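PDB 1V0D: DNA fragmentation factor 40 KDA subunit from Mus musculus, which cleaves DNA as a nuclease during apoptosis, fragmenting it and inducing chromatin condensation. Local coordinates for residues E164-G169 / W259-I264; S240-N245 / H304-K309. One frame throughout, in Å; residues are numbered along the deposited sequence.

In the fold
Contact 1 lies deeper, its centre about 6 Å from the centre of the chain, whereas that of contact 2 is about 11 Å away; both are partly buried. In contact 1 helix 155-175 meets strand 260-263, mainly through an arginine and a backbone carbonyl, and no other chain touches it. Contact 2 is built on zinc and stacked histidines and borders the second subunit. Strands 260-263 and 300-303 pair antiparallel, and 304-309 follows the latter directly, which brings the two contacts together. Trp259 of contact 1 meets His304 of contact 2, while Asp262 from contact 1 and His308 from contact 2 together hold the magnesium ion.

Contact 1: E164-G169 / W259-I264. With MG (magnesium ion), chain C.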
ATOM      1  N   GLU A 164      -5.850   6.641 -15.078  1.00 58.23           N
ATOM      2  CA  GLU A 164      -6.531   7.921 -15.292  1.00 58.78           C
ATOM      3  C   GLU A 164      -6.941   8.555 -13.972  1.00 57.26           C
ATOM      4  O   GLU A 164      -6.981   9.775 -13.841  1.00 57.37           O
ATOM      5  CB  GLU A 164      -7.787   7.726 -16.129  1.00 61.62           C
ATOM      6  CG  GLU A 164      -7.535   7.343 -17.564  1.00 67.78           C
ATOM      7  CD  GLU A 164      -8.830   7.047 -18.299  1.00 71.68           C
ATOM      8  OE1 GLU A 164      -9.826   7.777 -18.047  1.00 72.22           O
ATOM      9  OE2 GLU A 164      -8.844   6.098 -19.124  1.00 72.60           O
ATOM     10  N   SER A 165      -7.248   7.712 -12.995  1.00 55.83           N
ATOM     11  CA  SER A 165      -7.674   8.174 -11.691  1.00 54.32           C
ATOM     12  C   SER A 165      -6.548   8.829 -10.916  1.00 53.54           C
ATOM     13  O   SER A 165      -6.736   9.891 -10.318  1.00 53.80           O
ATOM     14  CB  SER A 165      -8.243   7.008 -10.899  1.00 54.90           C
ATOM     15  OG  SER A 165      -9.323   6.428 -11.613  1.00 58.95           O
ATOM     16  N   ARG A 166      -5.377   8.202 -10.914  1.00 51.32           N
ATOM     17  CA  ARG A 166      -4.258   8.771 -10.186  1.00 49.34           C
ATOM     18  C   ARG A 166      -3.979  10.138 -10.771  1.00 49.28           C
ATOM     19  O   ARG A 166      -3.840  11.127 -10.050  1.00 48.91           O
ATOM     20  CB  ARG A 166      -3.013   7.908 -10.335  1.00 47.22           C
ATOM     21  CG  ARG A 166      -3.227   6.446 -10.050  1.00 47.25           C
ATOM     22  CD  ARG A 166      -1.900   5.718 -10.073  1.00 49.15           C
ATOM     23  NE  ARG A 166      -2.033   4.302  -9.741  1.00 49.59           N
ATOM     24  CZ  ARG A 166      -1.090   3.617  -9.107  1.00 49.51           C
ATOM     25  NH1 ARG A 166       0.030   4.241  -8.752  1.00 47.77           N
ATOM     26  NH2 ARG A 166      -1.268   2.327  -8.814  1.00 47.92           N
ATOM     27  N   ILE A 167      -3.919  10.188 -12.093  1.00 48.89           N
ATOM     28  CA  ILE A 167      -3.621  11.427 -12.780  1.00 49.65           C
ATOM     29  C   ILE A 167      -4.696  12.482 -12.627  1.00 50.65           C
ATOM     30  O   ILE A 167      -4.391  13.674 -12.535  1.00 51.24           O
ATOM     31  CB  ILE A 167      -3.302  11.132 -14.253  1.00 49.62           C
ATOM     32  CG1 ILE A 167      -1.913  10.498 -14.312  1.00 48.76           C
ATOM     33  CG2 ILE A 167      -3.358  12.395 -15.097  1.00 49.42           C
ATOM     34  CD1 ILE A 167      -1.561   9.937 -15.652  1.00 55.12           C
ATOM     35  N   ARG A 168      -5.951  12.055 -12.575  1.00 52.17           N
ATOM     36  CA  ARG A 168      -7.047  12.997 -12.396  1.00 52.92           C
ATOM     37  C   ARG A 168      -6.938  13.482 -10.963  1.00 52.38           C
ATOM     38  O   ARG A 168      -7.315  14.609 -10.641  1.00 52.41           O
ATOM     39  CB  ARG A 168      -8.376  12.297 -12.602  1.00 56.54           C
ATOM     40  CG  ARG A 168      -9.383  13.128 -13.343  1.00 61.86           C
ATOM     41  CD  ARG A 168     -10.361  12.212 -14.033  1.00 66.05           C
ATOM     42  NE  ARG A 168     -11.336  12.936 -14.836  1.00 69.55           N
ATOM     43  CZ  ARG A 168     -12.076  12.356 -15.772  1.00 72.33           C
ATOM     44  NH1 ARG A 168     -11.932  11.053 -16.001  1.00 73.99           N
ATOM     45  NH2 ARG A 168     -12.947  13.068 -16.480  1.00 73.93           N
ATOM     46  N   GLY A 169      -6.410  12.609 -10.108  1.00 52.24           N
ATOM     47  CA  GLY A 169      -6.212  12.948  -8.713  1.00 51.55           C
ATOM     48  C   GLY A 169      -5.178  14.051  -8.602  1.00 52.21           C
ATOM     49  O   GLY A 169      -5.320  14.968  -7.799  1.00 53.78           O
ATOM     50  N   TRP A 259       2.010   0.224  -5.904  1.00 50.55           N
ATOM     51  CA  TRP A 259       3.032   0.764  -6.796  1.00 50.87           C
ATOM     52  C   TRP A 259       2.627   2.199  -7.056  1.00 51.79           C
ATOM     53  O   TRP A 259       1.479   2.475  -7.392  1.00 54.01           O
ATOM     54  CB  TRP A 259       3.095  -0.009  -8.102  1.00 47.84           C
ATOM     55  CG  TRP A 259       3.865  -1.259  -7.950  1.00 48.18           C
ATOM     56  CD1 TRP A 259       3.582  -2.299  -7.114  1.00 47.33           C
ATOM     57  CD2 TRP A 259       5.055  -1.624  -8.659  1.00 49.13           C
ATOM     58  NE1 TRP A 259       4.520  -3.296  -7.260  1.00 48.34           N
ATOM     59  CE2 TRP A 259       5.437  -2.908  -8.203  1.00 48.04           C
ATOM     60  CE3 TRP A 259       5.837  -0.992  -9.639  1.00 48.30           C
ATOM     61  CZ2 TRP A 259       6.563  -3.570  -8.693  1.00 47.75           C
ATOM     62  CZ3 TRP A 259       6.955  -1.651 -10.126  1.00 47.41           C
ATOM     63  CH2 TRP A 259       7.308  -2.929  -9.651  1.00 48.32           C
ATOM     64  N   ASN A 260       3.577   3.108  -6.908  1.00 51.53           N
ATOM     65  CA  ASN A 260       3.305   4.525  -7.047  1.00 51.28           C
ATOM     66  C   ASN A 260       3.905   5.187  -8.305  1.00 50.07           C
ATOM     67  O   ASN A 260       4.924   4.731  -8.824  1.00 50.28           O
ATOM     68  CB  ASN A 260       3.840   5.176  -5.768  1.00 53.66           C
ATOM     69  CG  ASN A 260       3.422   6.609  -5.607  1.00 58.03           C
ATOM     70  OD1 ASN A 260       4.161   7.534  -5.962  1.00 61.20           O
ATOM     71  ND2 ASN A 260       2.230   6.812  -5.059  1.00 60.75           N
ATOM     72  N   LEU A 261       3.240   6.228  -8.814  1.00 47.63           N
ATOM     73  CA  LEU A 261       3.750   7.021  -9.945  1.00 45.96           C
ATOM     74  C   LEU A 261       4.354   8.240  -9.228  1.00 46.35           C
ATOM     75  O   LEU A 261       3.687   9.257  -9.025  1.00 46.69           O
ATOM     76  CB  LEU A 261       2.626   7.487 -10.871  1.00 42.58           C
ATOM     77  CG  LEU A 261       2.120   6.546 -11.963  1.00 41.90           C
ATOM     78  CD1 LEU A 261       1.183   7.312 -12.894  1.00 39.76           C
ATOM     79  CD2 LEU A 261       3.275   5.990 -12.749  1.00 37.05           C
ATOM     80  N   ASP A 262       5.616   8.120  -8.837  1.00 46.60           N
ATOM     81  CA  ASP A 262       6.292   9.151  -8.063  1.00 48.02           C
ATOM     82  C   ASP A 262       6.916  10.298  -8.859  1.00 47.49           C
ATOM     83  O   ASP A 262       7.700  10.071  -9.780  1.00 48.46           O
ATOM     84  CB  ASP A 262       7.331   8.444  -7.170  1.00 49.80           C
ATOM     85  CG  ASP A 262       8.129   9.396  -6.289  1.00 52.48           C
ATOM     86  OD1 ASP A 262       7.542  10.249  -5.579  1.00 52.14           O
ATOM     87  OD2 ASP A 262       9.373   9.261  -6.297  1.00 55.69           O
ATOM     88  N   HIS A 263       6.547  11.528  -8.502  1.00 46.46           N
ATOM     89  CA  HIS A 263       7.081  12.720  -9.157  1.00 47.33           C
ATOM     90  C   HIS A 263       8.544  12.929  -8.743  1.00 47.27           C
ATOM     91  O   HIS A 263       8.841  13.032  -7.547  1.00 47.04           O
ATOM     92  CB  HIS A 263       6.292  13.968  -8.750  1.00 48.40           C
ATOM     93  CG  HIS A 263       4.893  14.019  -9.284  1.00 50.13           C
ATOM     94  ND1 HIS A 263       3.871  13.243  -8.783  1.00 50.92           N
ATOM     95  CD2 HIS A 263       4.340  14.780 -10.262  1.00 49.45           C
ATOM     96  CE1 HIS A 263       2.751  13.525  -9.426  1.00 50.71           C
ATOM     97  NE2 HIS A 263       3.009  14.454 -10.328  1.00 48.58           N
ATOM     98  N   ILE A 264       9.448  13.000  -9.718  1.00 45.77           N
ATOM     99  CA  ILE A 264      10.854  13.212  -9.416  1.00 45.55           C
ATOM    100  C   ILE A 264      11.014  14.588  -8.783  1.00 46.99           C
ATOM    101  O   ILE A 264      11.656  14.736  -7.747  1.00 47.98           O
ATOM    102  CB  ILE A 264      11.712  13.120 -10.672  1.00 46.04           C
ATOM    103  CG1 ILE A 264      11.440  11.780 -11.376  1.00 45.49           C
ATOM    104  CG2 ILE A 264      13.190  13.236 -10.292  1.00 42.26           C
ATOM    105  CD1 ILE A 264      12.224  11.572 -12.654  1.00 42.69           C
TER
HETATM  106 MG    MG C 501       5.836  11.139  -4.322  1.00 82.85          MG
HETATM  107  O   HOH W   1       0.399   7.161  -7.881  1.00 51.92           O
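The magnesium-bearing strand of this His-Me finger nuclease is tied to helix 155-175 where Arg166 reaches the backbone of Trp259. The helix stands well back: the nearest CA atoms, those of Arg166 and Leu261, are 8.2 Å apart. A long side chain spans that gap. CG of Arg166 lies anti to the carbonyl carbon (chi1 -50°), and from there to NE the chain is extended, which delivers the guanidinium to the start of the strand. Its NH1 bonds to O of Trp259 at 2.7 Å, with an N-H...O angle of 158°. The acceptor lies almost in the guanidinium plane, so the group meets it edge-on, and the C=O...N angle is 143°. NH2 of Arg166 adds a longer, weak bond to O of Trp259 at 3.1 Å, making one carbonyl the acceptor of a two-pronged grip.

Two residues beyond Trp259, a water extends the link, accepting from NH1 of Arg166 and from N of Leu261, each at 3.1 Å. Leu261 directs its CB toward the helix, and its CG comes to 4.5 Å from NH1 of Arg166. Against strand 300-303, the antiparallel partner, Leu261 packs on Leu300 and Leu302. A leucine in place of Arg166 would probably leave O of Trp259 without these two donors and the water without the donor that links it to the helix.

Within the His-Me finger, the next residue of the strand carries the metal: OD1 of Asp262 binds magnesium at 2.3 Å. His308 is the other protein residue of that site, and OD2 of Asp262 is hydrogen-bonded to NE2 of His313. Neighbouring His263 has its NE2 bonded to O of Leu294, while its ring meets Tyr170 of helix 155-175 edge-to-face.

Contact 2: S240-N245 / H304-K309; sequences SKHSIN and HIACHK. With ZN (zinc ion), chain B.
His242 can be followed outward from CB, which sits 3.7 Å from CB of His304. The imidazoles then lie face to face, centroids of the His242 and His304 rings 3.7 Å apart and planes inclined by only 13°, although the two side chains cross at about a right angle. CG of His304 stands over the face of the His242 ring, offset toward its rim, and the CD2 atoms of the two rings also approach each other. ND1 of His242 binds zinc at 2.2 Å and also lies 3.4 Å from CB of His304. Beyond it, CE1 of His242 has SG of Cys307 at its edge, 3.6 Å away, and touches CB of Ala306 at 3.9 Å. At the tip, NE2 of His242 passes near CE1 of His304 and is hydrogen-bonded to Glu251 of the second subunit. CB of Ser240 lies over the ring face opposite His304.

The stacking partner is itself fixed in rotation: N of Ala306 donates to ND1 of His304 at 2.7 Å, nearly straight at 170° and close to the ring plane. SG of Cys307 also binds zinc at 2.2 Å, and Cys229 and Cys238 complete a site of three cysteines and one histidine joining these distant segments. With ND1 of His242 on the metal and NE2 facing a carboxylate, the imidazole is probably neutral and polarised by zinc, its N-H strengthened as a donor across the subunit interface.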
ATOM      1  N   SER A 240      16.701  -3.847  -6.647  1.00 58.27           N
ATOM      2  CA  SER A 240      16.053  -5.096  -6.252  1.00 57.78           C
ATOM      3  C   SER A 240      15.431  -5.783  -7.461  1.00 58.18           C
ATOM      4  O   SER A 240      15.135  -6.981  -7.431  1.00 57.81           O
ATOM      5  CB  SER A 240      14.976  -4.825  -5.203  1.00 57.13           C
ATOM      6  OG  SER A 240      15.489  -4.039  -4.142  1.00 56.53           O
ATOM      7  N   LYS A 241      15.243  -5.012  -8.528  1.00 58.76           N
ATOM      8  CA  LYS A 241      14.655  -5.512  -9.766  1.00 58.14           C
ATOM      9  C   LYS A 241      13.204  -5.951  -9.604  1.00 55.71           C
ATOM     10  O   LYS A 241      12.828  -7.059  -9.986  1.00 56.38           O
ATOM     11  CB  LYS A 241      15.490  -6.662 -10.311  1.00 60.18           C
ATOM     12  CG  LYS A 241      16.869  -6.228 -10.732  1.00 64.85           C
ATOM     13  CD  LYS A 241      17.529  -7.299 -11.569  1.00 70.17           C
ATOM     14  CE  LYS A 241      18.890  -6.854 -12.060  1.00 72.79           C
ATOM     15  NZ  LYS A 241      19.528  -7.942 -12.859  1.00 78.16           N
ATOM     16  N   HIS A 242      12.399  -5.059  -9.041  1.00 53.44           N
ATOM     17  CA  HIS A 242      10.982  -5.297  -8.806  1.00 51.25           C
ATOM     18  C   HIS A 242      10.202  -5.282 -10.105  1.00 51.83           C
ATOM     19  O   HIS A 242      10.426  -4.417 -10.951  1.00 55.20           O
ATOM     20  CB  HIS A 242      10.407  -4.191  -7.930  1.00 48.81           C
ATOM     21  CG  HIS A 242      11.040  -4.086  -6.581  1.00 47.71           C
ATOM     22  ND1 HIS A 242      11.444  -2.883  -6.049  1.00 47.65           N
ATOM     23  CD2 HIS A 242      11.261  -5.013  -5.622  1.00 47.17           C
ATOM     24  CE1 HIS A 242      11.882  -3.071  -4.817  1.00 47.18           C
ATOM     25  NE2 HIS A 242      11.779  -4.355  -4.533  1.00 48.37           N
ATOM     26  N   SER A 243       9.287  -6.228 -10.268  1.00 51.23           N
ATOM     27  CA  SER A 243       8.436  -6.258 -11.449  1.00 50.83           C
ATOM     28  C   SER A 243       7.052  -6.681 -10.975  1.00 50.58           C
ATOM     29  O   SER A 243       6.871  -7.058  -9.820  1.00 50.54           O
ATOM     30  CB  SER A 243       8.969  -7.225 -12.510  1.00 51.76           C
ATOM     31  OG  SER A 243       8.814  -8.581 -12.139  1.00 55.34           O
ATOM     32  N   ILE A 244       6.066  -6.611 -11.853  1.00 50.96           N
ATOM     33  CA  ILE A 244       4.721  -6.982 -11.458  1.00 51.04           C
ATOM     34  C   ILE A 244       3.824  -7.002 -12.679  1.00 52.85           C
ATOM     35  O   ILE A 244       3.943  -6.138 -13.551  1.00 53.24           O
ATOM     36  CB  ILE A 244       4.149  -5.971 -10.438  1.00 49.40           C
ATOM     37  CG1 ILE A 244       2.797  -6.465  -9.910  1.00 46.51           C
ATOM     38  CG2 ILE A 244       4.000  -4.594 -11.096  1.00 47.71           C
ATOM     39  CD1 ILE A 244       2.185  -5.575  -8.830  1.00 44.41           C
ATOM     40  N   ASN A 245       2.939  -7.992 -12.751  1.00 53.82           N
ATOM     41  CA  ASN A 245       2.018  -8.077 -13.874  1.00 54.18           C
ATOM     42  C   ASN A 245       0.605  -8.075 -13.325  1.00 54.82           C
ATOM     43  O   ASN A 245       0.008  -9.127 -13.090  1.00 57.21           O
ATOM     44  CB  ASN A 245       2.273  -9.337 -14.702  1.00 53.70           C
ATOM     45  CG  ASN A 245       1.508  -9.332 -16.024  1.00 54.99           C
ATOM     46  OD1 ASN A 245       1.978  -9.875 -17.027  1.00 57.03           O
ATOM     47  ND2 ASN A 245       0.321  -8.727 -16.028  1.00 53.08           N
ATOM     48  N   HIS A 304       7.968   0.583  -7.117  1.00 51.29           N
ATOM     49  CA  HIS A 304       7.421  -0.393  -6.190  1.00 50.48           C
ATOM     50  C   HIS A 304       7.484   0.379  -4.875  1.00 48.31           C
ATOM     51  O   HIS A 304       8.261   1.315  -4.748  1.00 47.74           O
ATOM     52  CB  HIS A 304       8.338  -1.618  -6.192  1.00 53.04           C
ATOM     53  CG  HIS A 304       8.117  -2.572  -5.059  1.00 54.09           C
ATOM     54  ND1 HIS A 304       8.468  -2.275  -3.757  1.00 54.87           N
ATOM     55  CD2 HIS A 304       7.696  -3.858  -5.054  1.00 51.30           C
ATOM     56  CE1 HIS A 304       8.285  -3.344  -3.002  1.00 52.83           C
ATOM     57  NE2 HIS A 304       7.818  -4.317  -3.764  1.00 52.45           N
ATOM     58  N   ILE A 305       6.668   0.010  -3.903  1.00 47.74           N
ATOM     59  CA  ILE A 305       6.643   0.753  -2.648  1.00 45.92           C
ATOM     60  C   ILE A 305       7.982   0.840  -1.902  1.00 45.88           C
ATOM     61  O   ILE A 305       8.239   1.816  -1.191  1.00 43.40           O
ATOM     62  CB  ILE A 305       5.551   0.186  -1.703  1.00 44.64           C
ATOM     63  CG1 ILE A 305       5.425   1.083  -0.473  1.00 42.89           C
ATOM     64  CG2 ILE A 305       5.871  -1.262  -1.332  1.00 40.15           C
ATOM     65  CD1 ILE A 305       4.347   0.664   0.469  1.00 44.39           C
ATOM     66  N   ALA A 306       8.837  -0.162  -2.072  1.00 46.72           N
ATOM     67  CA  ALA A 306      10.131  -0.170  -1.392  1.00 50.53           C
ATOM     68  C   ALA A 306      11.129   0.816  -2.030  1.00 51.96           C
ATOM     69  O   ALA A 306      12.206   1.079  -1.481  1.00 52.33           O
ATOM     70  CB  ALA A 306      10.716  -1.589  -1.396  1.00 49.20           C
ATOM     71  N   CYS A 307      10.762   1.344  -3.193  1.00 51.76           N
ATOM     72  CA  CYS A 307      11.603   2.287  -3.911  1.00 53.05           C
ATOM     73  C   CYS A 307      10.906   3.623  -4.011  1.00 55.07           C
ATOM     74  O   CYS A 307      11.147   4.377  -4.945  1.00 57.49           O
ATOM     75  CB  CYS A 307      11.913   1.784  -5.325  1.00 52.33           C
ATOM     76  SG  CYS A 307      12.964   0.339  -5.358  1.00 49.20           S
ATOM     77  N   HIS A 308      10.009   3.899  -3.075  1.00 56.85           N
ATOM     78  CA  HIS A 308       9.325   5.178  -3.064  1.00 57.21           C
ATOM     79  C   HIS A 308       9.862   5.909  -1.858  1.00 59.56           C
ATOM     80  O   HIS A 308       9.339   5.757  -0.760  1.00 60.93           O
ATOM     81  CB  HIS A 308       7.814   5.023  -2.909  1.00 55.16           C
ATOM     82  CG  HIS A 308       7.062   6.316  -3.019  1.00 55.28           C
ATOM     83  ND1 HIS A 308       5.725   6.431  -2.706  1.00 56.03           N
ATOM     84  CD2 HIS A 308       7.448   7.540  -3.455  1.00 56.34           C
ATOM     85  CE1 HIS A 308       5.319   7.665  -2.947  1.00 54.76           C
ATOM     86  NE2 HIS A 308       6.344   8.360  -3.404  1.00 54.53           N
ATOM     87  N   LYS A 309      10.928   6.672  -2.047  1.00 62.42           N
ATOM     88  CA  LYS A 309      11.477   7.423  -0.940  1.00 66.09           C
ATOM     89  C   LYS A 309      10.494   8.542  -0.644  1.00 68.36           C
ATOM     90  O   LYS A 309      10.165   9.342  -1.516  1.00 69.14           O
ATOM     91  CB  LYS A 309      12.854   7.980  -1.297  1.00 66.67           C
ATOM     92  CG  LYS A 309      13.880   6.883  -1.513  1.00 69.97           C
ATOM     93  CD  LYS A 309      15.281   7.418  -1.782  1.00 71.89           C
ATOM     94  CE  LYS A 309      16.245   6.254  -2.019  1.00 73.58           C
ATOM     95  NZ  LYS A 309      17.627   6.691  -2.369  1.00 76.44           N
TER
HETATM   96 ZN    ZN B 401      12.339  -1.060  -6.960  1.00 50.20          ZN